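Local structure of lipolytic enzyme (2VPT) at residues 120-132 with 155-167. The protein is the catalytic domain of a cellulosomal family 3 carbohydrate esterase, an SGNH-type hydrolase classed as an acetylxylan esterase, which removes acetyl groups from xylan. Sequence-based numbering, arbitrary orientation.
Sequences NVTLFVADYYPWP and KVYFVKLSEIQFD
With CG lodged between its backbone N and carbonyl carbon (chi1 72°), Asp127 turns its carboxylate onto the 3-10 segment 161-163, and Ser162, whose OG occupies the same kind of position (chi1 61°), meets it. Ser162 OG donates to Asp127 OD2 over a short 2.5 Å, and Ser162 N bonds Asp127 OD1 at 2.9 Å; both reach the carboxylate on syn sides, somewhat out of its plane. An aspartate suits this buried spot: each carboxylate oxygen takes one bond from Ser162, which fixes the group's rotation. Phe158 adds a ring edge, with CZ 3.6 Å from Asp127 OD2.

Upstream, strands 122-126 and 156-159 run parallel. Leu123 N to Lys155 O begins the backbone bonding, and Asp127 N to Val159 O, longer at 3.3 Å, closes it. Beta-branched or aromatic side chains that favour extended backbones meet here: Val125 CG2 packs on Val156 CG2 on one face, while on the other Phe124 CD1 lies 3.7 Å from Tyr157 CB, where helix 181-203 packs against both residues. Ala126 is small enough to admit Leu161 CD1 at 3.6 Å.

Beyond the strands, rigid Pro130 rests its CD on Ile164 CG2, and Trp131 CB abuts Phe166 CZ at 3.6 Å. Strand 122-126 also pairs with strand 86-90, leaving 156-159 at the sheet edge; this parallel pairing, whose connection carries helices 136-139 and 142-151, is a beta-alpha-beta crossover, probably right-handed as usual, of the SGNH hydrolase alpha/beta/alpha fold.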
loop_
_atom_site.group_PDB
_atom_site.type_symbol
_atom_site.label_atom_id
_atom_site.label_comp_id
_atom_site.label_asym_id
_atom_site.label_seq_id
_atom_site.Cartn_x
_atom_site.Cartn_y
_atom_site.Cartn_z
ATOM N N ASN A 120 28.020 9.418 -2.049
ATOM C CA ASN A 120 28.048 9.958 -0.691
ATOM C C ASN A 120 26.925 9.464 0.219
ATOM O O ASN A 120 26.810 9.899 1.371
ATOM C CB ASN A 120 28.052 11.486 -0.739
ATOM C CG ASN A 120 29.341 12.040 -1.327
ATOM O OD1 ASN A 120 30.408 11.462 -1.145
ATOM N ND2 ASN A 120 29.237 13.143 -2.037
ATOM N N VAL A 121 26.107 8.548 -0.289
ATOM C CA VAL A 121 24.987 8.036 0.484
ATOM C C VAL A 121 25.479 7.134 1.616
ATOM O O VAL A 121 26.565 6.558 1.559
ATOM C CB VAL A 121 23.982 7.291 -0.427
ATOM C CG1 VAL A 121 24.431 5.851 -0.715
ATOM C CG2 VAL A 121 22.590 7.301 0.197
ATOM N N THR A 122 24.679 7.040 2.668
ATOM C CA THR A 122 24.872 6.066 3.722
ATOM C C THR A 122 23.821 4.982 3.533
ATOM O O THR A 122 22.632 5.280 3.382
ATOM C CB THR A 122 24.766 6.716 5.102
ATOM O OG1 THR A 122 25.861 7.632 5.258
ATOM C CG2 THR A 122 24.797 5.691 6.232
ATOM N N LEU A 123 24.264 3.731 3.541
ATOM C CA LEU A 123 23.400 2.589 3.232
ATOM C C LEU A 123 23.336 1.609 4.391
ATOM O O LEU A 123 24.355 1.205 4.943
ATOM C CB LEU A 123 23.916 1.877 1.971
ATOM C CG LEU A 123 23.150 0.637 1.492
ATOM C CD1 LEU A 123 21.711 0.942 1.062
ATOM C CD2 LEU A 123 23.891 -0.045 0.328
ATOM N N PHE A 124 22.120 1.248 4.770
ATOM C CA PHE A 124 21.846 0.187 5.725
ATOM C C PHE A 124 21.193 -0.962 4.991
ATOM O O PHE A 124 20.288 -0.752 4.189
ATOM C CB PHE A 124 20.923 0.694 6.835
ATOM C CG PHE A 124 21.566 1.707 7.730
ATOM C CD1 PHE A 124 22.314 1.297 8.802
ATOM C CD2 PHE A 124 21.471 3.063 7.474
ATOM C CE1 PHE A 124 22.928 2.205 9.634
ATOM C CE2 PHE A 124 22.097 3.985 8.308
ATOM C CZ PHE A 124 22.820 3.544 9.389
ATOM N N VAL A 125 21.673 -2.172 5.264
ATOM C CA VAL A 125 21.174 -3.394 4.639
ATOM C C VAL A 125 20.694 -4.331 5.732
ATOM O O VAL A 125 21.476 -4.691 6.619
ATOM C CB VAL A 125 22.261 -4.073 3.795
ATOM C CG1 VAL A 125 21.720 -5.378 3.193
ATOM C CG2 VAL A 125 22.739 -3.113 2.687
ATOM N N ALA A 126 19.427 -4.737 5.656
ATOM C CA ALA A 126 18.803 -5.611 6.645
ATOM C C ALA A 126 18.672 -7.064 6.195
ATOM O O ALA A 126 18.481 -7.343 5.009
ATOM C CB ALA A 126 17.421 -5.085 6.999
ATOM N N ASP A 127 18.759 -7.982 7.155
ATOM C CA ASP A 127 18.230 -9.329 6.962
ATOM C C ASP A 127 16.767 -9.415 7.438
ATOM O O ASP A 127 16.165 -8.377 7.752
ATOM C CB ASP A 127 19.164 -10.405 7.551
ATOM C CG ASP A 127 19.184 -10.456 9.056
ATOM O OD1 ASP A 127 18.555 -9.611 9.719
ATOM O OD2 ASP A 127 19.849 -11.388 9.580
ATOM N N TYR A 128 16.181 -10.608 7.448
ATOM C CA TYR A 128 14.768 -10.803 7.749
ATOM C C TYR A 128 14.536 -11.431 9.113
ATOM O O TYR A 128 15.353 -12.190 9.631
ATOM C CB TYR A 128 14.115 -11.693 6.673
ATOM C CG TYR A 128 13.940 -11.016 5.340
ATOM C CD1 TYR A 128 12.702 -10.576 4.935
ATOM C CD2 TYR A 128 15.018 -10.825 4.469
ATOM C CE1 TYR A 128 12.527 -9.961 3.701
ATOM C CE2 TYR A 128 14.848 -10.204 3.251
ATOM C CZ TYR A 128 13.599 -9.757 2.877
ATOM O OH TYR A 128 13.433 -9.149 1.641
ATOM N N TYR A 129 13.383 -11.123 9.692
ATOM C CA TYR A 129 12.868 -11.914 10.805
ATOM C C TYR A 129 12.771 -13.368 10.311
ATOM O O TYR A 129 12.572 -13.616 9.125
ATOM C CB TYR A 129 11.513 -11.371 11.281
ATOM C CG TYR A 129 10.468 -11.265 10.201
ATOM C CD1 TYR A 129 9.572 -12.298 9.982
ATOM C CD2 TYR A 129 10.397 -10.140 9.373
ATOM C CE1 TYR A 129 8.623 -12.226 8.983
ATOM C CE2 TYR A 129 9.453 -10.057 8.364
ATOM C CZ TYR A 129 8.562 -11.100 8.174
ATOM O OH TYR A 129 7.600 -11.031 7.183
ATOM N N PRO A 130 12.949 -14.340 11.203
ATOM C CA PRO A 130 13.090 -15.744 10.776
ATOM C C PRO A 130 11.771 -16.473 10.460
ATOM O O PRO A 130 11.444 -17.498 11.079
ATOM C CB PRO A 130 13.802 -16.373 11.974
ATOM C CG PRO A 130 13.232 -15.628 13.129
ATOM C CD PRO A 130 13.124 -14.193 12.658
ATOM N N TRP A 131 11.024 -15.952 9.492
ATOM C CA TRP A 131 9.744 -16.534 9.097
ATOM C C TRP A 131 9.460 -16.175 7.645
ATOM O O TRP A 131 9.554 -15.006 7.290
ATOM C CB TRP A 131 8.626 -15.980 9.981
ATOM C CG TRP A 131 7.330 -16.693 9.802
ATOM C CD1 TRP A 131 6.256 -16.273 9.093
ATOM C CD2 TRP A 131 6.985 -17.971 10.342
ATOM N NE1 TRP A 131 5.248 -17.203 9.163
ATOM C CE2 TRP A 131 5.673 -18.256 9.928
ATOM C CE3 TRP A 131 7.658 -18.896 11.148
ATOM C CZ2 TRP A 131 5.015 -19.442 10.281
ATOM C CZ3 TRP A 131 7.003 -20.070 11.501
ATOM C CH2 TRP A 131 5.696 -20.328 11.069
ATOM N N PRO A 132 9.169 -17.176 6.788
ATOM C CA PRO A 132 9.204 -18.614 7.047
ATOM C C PRO A 132 10.627 -19.074 7.354
ATOM O O PRO A 132 11.586 -18.371 7.035
ATOM C CB PRO A 132 8.714 -19.223 5.728
ATOM C CG PRO A 132 9.015 -18.213 4.711
ATOM C CD PRO A 132 8.830 -16.891 5.384
ATOM N N LYS A 155 30.412 3.150 3.113
ATOM C CA LYS A 155 29.526 3.475 4.219
ATOM C C LYS A 155 28.251 2.615 4.147
ATOM O O LYS A 155 27.156 3.120 3.881
ATOM C CB LYS A 155 29.214 4.981 4.214
ATOM C CG LYS A 155 30.454 5.845 4.492
ATOM C CD LYS A 155 30.173 7.330 4.376
ATOM C CE LYS A 155 31.357 8.141 4.867
ATOM N NZ LYS A 155 31.162 9.596 4.653
ATOM N N VAL A 156 28.422 1.315 4.385
ATOM C CA VAL A 156 27.327 0.337 4.407
ATOM C C VAL A 156 27.359 -0.424 5.729
ATOM O O VAL A 156 28.434 -0.822 6.211
ATOM C CB VAL A 156 27.373 -0.617 3.182
ATOM C CG1 VAL A 156 28.689 -1.416 3.142
ATOM C CG2 VAL A 156 26.160 -1.545 3.154
ATOM N N TYR A 157 26.186 -0.620 6.324
ATOM C CA TYR A 157 26.055 -1.138 7.674
ATOM C C TYR A 157 24.947 -2.167 7.711
ATOM O O TYR A 157 23.915 -1.987 7.067
ATOM C CB TYR A 157 25.733 0.021 8.642
ATOM C CG TYR A 157 26.753 1.128 8.547
ATOM C CD1 TYR A 157 27.949 1.049 9.258
ATOM C CD2 TYR A 157 26.557 2.221 7.715
ATOM C CE1 TYR A 157 28.906 2.048 9.156
ATOM C CE2 TYR A 157 27.511 3.232 7.601
ATOM C CZ TYR A 157 28.686 3.130 8.321
ATOM O OH TYR A 157 29.647 4.123 8.220
ATOM N N PHE A 158 25.161 -3.237 8.461
ATOM C CA PHE A 158 24.227 -4.340 8.584
ATOM C C PHE A 158 23.236 -4.079 9.706
ATOM O O PHE A 158 23.599 -3.662 10.802
ATOM C CB PHE A 158 25.011 -5.641 8.855
ATOM C CG PHE A 158 24.158 -6.860 9.058
ATOM C CD1 PHE A 158 23.213 -7.253 8.118
ATOM C CD2 PHE A 158 24.325 -7.644 10.177
ATOM C CE1 PHE A 158 22.453 -8.386 8.326
ATOM C CE2 PHE A 158 23.575 -8.775 10.379
ATOM C CZ PHE A 158 22.631 -9.146 9.453
ATOM N N VAL A 159 21.968 -4.340 9.431
ATOM C CA VAL A 159 20.900 -4.242 10.411
ATOM C C VAL A 159 20.350 -5.642 10.630
ATOM O O VAL A 159 19.702 -6.226 9.751
ATOM C CB VAL A 159 19.799 -3.278 9.944
ATOM C CG1 VAL A 159 18.652 -3.244 10.964
ATOM C CG2 VAL A 159 20.394 -1.880 9.690
ATOM N N LYS A 160 20.650 -6.206 11.795
ATOM C CA LYS A 160 20.301 -7.590 12.077
ATOM C C LYS A 160 18.871 -7.733 12.583
ATOM O O LYS A 160 18.627 -8.033 13.748
ATOM C CB LYS A 160 21.290 -8.177 13.099
ATOM C CG LYS A 160 21.209 -9.690 13.220
ATOM C CD LYS A 160 22.275 -10.256 14.144
ATOM C CE LYS A 160 21.937 -11.632 14.629
ATOM N NZ LYS A 160 23.130 -12.296 15.237
ATOM N N LEU A 161 17.905 -7.549 11.690
ATOM C CA LEU A 161 16.508 -7.758 12.044
ATOM C C LEU A 161 16.227 -9.176 12.535
ATOM O O LEU A 161 15.277 -9.414 13.296
ATOM C CB LEU A 161 15.583 -7.403 10.870
ATOM C CG LEU A 161 15.676 -5.958 10.367
ATOM C CD1 LEU A 161 14.691 -5.711 9.247
ATOM C CD2 LEU A 161 15.457 -4.959 11.505
ATOM N N SER A 162 17.060 -10.132 12.113
ATOM C CA SER A 162 16.903 -11.516 12.565
ATOM C C SER A 162 17.159 -11.736 14.055
ATOM O O SER A 162 16.835 -12.815 14.561
ATOM C CB SER A 162 17.804 -12.450 11.762
ATOM O OG SER A 162 19.169 -12.114 11.918
ATOM N N GLU A 163 17.696 -10.727 14.746
ATOM C CA GLU A 163 17.886 -10.811 16.204
ATOM C C GLU A 163 16.584 -10.573 16.978
ATOM O O GLU A 163 16.556 -10.694 18.217
ATOM C CB GLU A 163 18.991 -9.856 16.665
ATOM C CG GLU A 163 18.537 -8.425 16.950
ATOM C CD GLU A 163 19.675 -7.502 17.308
ATOM O OE1 GLU A 163 20.834 -7.779 16.937
ATOM O OE2 GLU A 163 19.401 -6.471 17.956
ATOM N N ILE A 164 15.509 -10.236 16.268
ATOM C CA ILE A 164 14.174 -10.151 16.846
ATOM C C ILE A 164 13.896 -11.328 17.780
ATOM O O ILE A 164 14.214 -12.474 17.460
ATOM C CB ILE A 164 13.082 -10.047 15.724
ATOM C CG1 ILE A 164 11.698 -9.787 16.325
ATOM C CG2 ILE A 164 13.090 -11.308 14.844
ATOM C CD1 ILE A 164 10.662 -9.358 15.284
ATOM N N GLN A 165 13.332 -11.010 18.944
ATOM C CA GLN A 165 12.807 -12.012 19.866
ATOM C C GLN A 165 11.490 -12.500 19.286
ATOM O O GLN A 165 10.421 -11.994 19.618
ATOM C CB GLN A 165 12.609 -11.389 21.263
ATOM C CG GLN A 165 11.851 -12.252 22.290
ATOM C CD GLN A 165 10.353 -11.909 22.428
ATOM O OE1 GLN A 165 9.520 -12.801 22.604
ATOM N NE2 GLN A 165 10.018 -10.620 22.364
ATOM N N PHE A 166 11.574 -13.474 18.395
ATOM C CA PHE A 166 10.449 -13.829 17.546
ATOM C C PHE A 166 9.438 -14.727 18.240
ATOM O O PHE A 166 9.793 -15.762 18.792
ATOM C CB PHE A 166 10.950 -14.499 16.264
ATOM C CG PHE A 166 9.864 -14.776 15.268
ATOM C CD1 PHE A 166 9.256 -13.736 14.586
ATOM C CD2 PHE A 166 9.444 -16.079 15.020
ATOM C CE1 PHE A 166 8.243 -13.986 13.668
ATOM C CE2 PHE A 166 8.430 -16.340 14.108
ATOM C CZ PHE A 166 7.831 -15.289 13.428
ATOM N N ASP A 167 8.181 -14.316 18.198
ATOM C CA ASP A 167 7.085 -15.090 18.737
ATOM C C ASP A 167 5.983 -15.104 17.688
ATOM O O ASP A 167 5.322 -14.098 17.459
ATOM C CB ASP A 167 6.606 -14.459 20.039
ATOM C CG ASP A 167 5.536 -15.274 20.733
ATOM O OD1 ASP A 167 4.960 -16.199 20.121
ATOM O OD2 ASP A 167 5.274 -14.981 21.912
#